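Local coordinates for hypothetical protein XCC0632 (Xanthomonas campestris pv. campestris, PDB 2IQI) that is of unknown function but, by its family, is probably an auxiliary lipoprotein component of an ABC-type transport system, at residues E172-G175 and W176-T180. Residues are numbered along the deposited sequence; the frame is centred on the assembly and turned at random.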
loop_
_atom_site.group_PDB
_atom_site.type_symbol
_atom_site.label_atom_id
_atom_site.label_comp_id
_atom_site.label_asym_id
_atom_site.label_seq_id
_atom_site.Cartn_x
_atom_site.Cartn_y
_atom_site.Cartn_z
ATOM N N GLU A 172 -5.510 -6.046 -2.053
ATOM C CA GLU A 172 -4.787 -7.282 -2.242
ATOM C C GLU A 172 -4.042 -7.634 -0.952
ATOM O O GLU A 172 -3.841 -8.803 -0.653
ATOM C CB GLU A 172 -3.851 -7.184 -3.459
ATOM C CG GLU A 172 -4.558 -7.259 -4.821
ATOM C CD GLU A 172 -3.623 -6.986 -6.064
ATOM O OE1 GLU A 172 -2.359 -7.205 -6.021
ATOM O OE2 GLU A 172 -4.191 -6.561 -7.119
ATOM N N LEU A 173 -3.646 -6.624 -0.191
ATOM C CA LEU A 173 -2.862 -6.868 1.013
ATOM C C LEU A 173 -3.721 -7.445 2.117
ATOM O O LEU A 173 -3.399 -8.461 2.719
ATOM C CB LEU A 173 -2.253 -5.575 1.520
ATOM C CG LEU A 173 -0.903 -5.228 0.947
ATOM C CD1 LEU A 173 -0.519 -3.749 1.219
ATOM C CD2 LEU A 173 0.014 -6.210 1.645
ATOM N N VAL A 174 -4.816 -6.757 2.371
ATOM C CA VAL A 174 -5.726 -7.129 3.384
ATOM C C VAL A 174 -6.168 -8.581 3.210
ATOM O O VAL A 174 -6.201 -9.351 4.189
ATOM C CB VAL A 174 -6.886 -6.160 3.392
ATOM C CG1 VAL A 174 -8.077 -6.738 4.134
ATOM C CG2 VAL A 174 -6.448 -4.867 4.053
ATOM N N GLY A 175 -6.480 -8.963 1.971
ATOM C CA GLY A 175 -7.094 -10.241 1.695
ATOM C C GLY A 175 -6.041 -11.288 1.842
ATOM O O GLY A 175 -6.314 -12.398 2.266
ATOM N N TRP A 176 -4.809 -10.941 1.525
ATOM C CA TRP A 176 -3.747 -11.938 1.573
ATOM C C TRP A 176 -3.300 -12.121 2.994
ATOM O O TRP A 176 -2.811 -13.184 3.340
ATOM C CB TRP A 176 -2.594 -11.499 0.704
ATOM C CG TRP A 176 -1.407 -12.286 0.807
ATOM C CD1 TRP A 176 -1.102 -13.413 0.093
ATOM C CD2 TRP A 176 -0.283 -12.011 1.638
ATOM N NE1 TRP A 176 0.150 -13.872 0.455
ATOM C CE2 TRP A 176 0.665 -13.032 1.412
ATOM C CE3 TRP A 176 0.008 -11.018 2.586
ATOM C CZ2 TRP A 176 1.890 -13.071 2.086
ATOM C CZ3 TRP A 176 1.239 -11.067 3.262
ATOM C CH2 TRP A 176 2.157 -12.075 3.002
ATOM N N THR A 177 -3.444 -11.076 3.805
ATOM C CA THR A 177 -3.055 -11.119 5.206
ATOM C C THR A 177 -4.027 -11.974 5.997
ATOM O O THR A 177 -3.616 -12.812 6.786
ATOM C CB THR A 177 -3.017 -9.714 5.826
ATOM O OG1 THR A 177 -2.121 -8.919 5.062
ATOM C CG2 THR A 177 -2.504 -9.770 7.281
ATOM N N LEU A 178 -5.316 -11.758 5.770
ATOM C CA LEU A 178 -6.342 -12.548 6.408
ATOM C C LEU A 178 -6.262 -13.994 6.001
ATOM O O LEU A 178 -6.383 -14.853 6.852
ATOM C CB LEU A 178 -7.724 -12.027 6.085
ATOM C CG LEU A 178 -7.964 -10.612 6.551
ATOM C CD1 LEU A 178 -9.328 -10.290 6.121
ATOM C CD2 LEU A 178 -7.781 -10.456 8.088
ATOM N N ILE A 179 -6.109 -14.279 4.709
ATOM C CA ILE A 179 -6.123 -15.675 4.255
ATOM C C ILE A 179 -4.845 -16.381 4.711
ATOM O O ILE A 179 -4.919 -17.463 5.321
ATOM C CB ILE A 179 -6.381 -15.783 2.734
ATOM C CG1 ILE A 179 -7.845 -15.455 2.475
ATOM C CG2 ILE A 179 -6.001 -17.159 2.169
ATOM C CD1 ILE A 179 -8.159 -15.210 1.043
ATOM N N THR A 180 -3.689 -15.769 4.461
ATOM C CA THR A 180 -2.438 -16.386 4.857
ATOM C C THR A 180 -2.382 -16.557 6.387
ATOM O O THR A 180 -2.031 -17.627 6.888
ATOM C CB THR A 180 -1.213 -15.590 4.371
ATOM O OG1 THR A 180 -1.334 -15.289 2.966
ATOM C CG2 THR A 180 0.031 -16.391 4.611
#
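Leu173 and Thr177 meet one turn apart on the same helix, where the carbonyl of the first takes two bonds from the second. Thr177 N binds Leu173 O at 2.8 Å. Thr177 OG1 reaches the same oxygen, Leu173 O, at 2.7 Å, coming from above the carbonyl plane, 46° out of it. The hydroxyl can fold back because OG1 sits beside its own backbone N (chi1 -57°), which leaves the CG2 methyl beside the carbonyl carbon. A buried hydroxyl is thereby satisfied within the helix. Thr180 repeats the device toward Trp176, its OG1 2.6 Å from Trp176 O, which also accepts from the Thr180 amide; the same hydroxyl lies over one face of the indole, offset toward the rim. A threonine hydroxyl returning to the carbonyl one turn earlier is a common side-chain-to-backbone bond within alpha-helices.

The other i to i+4 backbone bonds continue the alpha-helical ladder. Leu178 N to Val174 O, at 3.0 Å, is nearly straight, with an N-H...O angle of 169°, and Ile179 N binds Gly175 O at 3.1 Å. The bond from Trp176 N to Glu172 O is longer and more bent.

Apolar contact between side chains is slight: four residues apart, Val174 and Leu178 lie on the same side of the helix, with Val174 CG1 and Leu178 CD1 4.3 Å apart. Ile179 instead lays CB, CG1 and CD1 alongside the carbonyl oxygen of Gly175.

This is the later part of helix 155-185, which packs against the curved sheet and against helix 69-82. Leu173 and Thr177 face strand 121-132 and helix 69-82, and Trp176 makes an edge-to-face contact with Phe144 of strand 137-149. Val174 and Leu178 share Trp25, a loop residue.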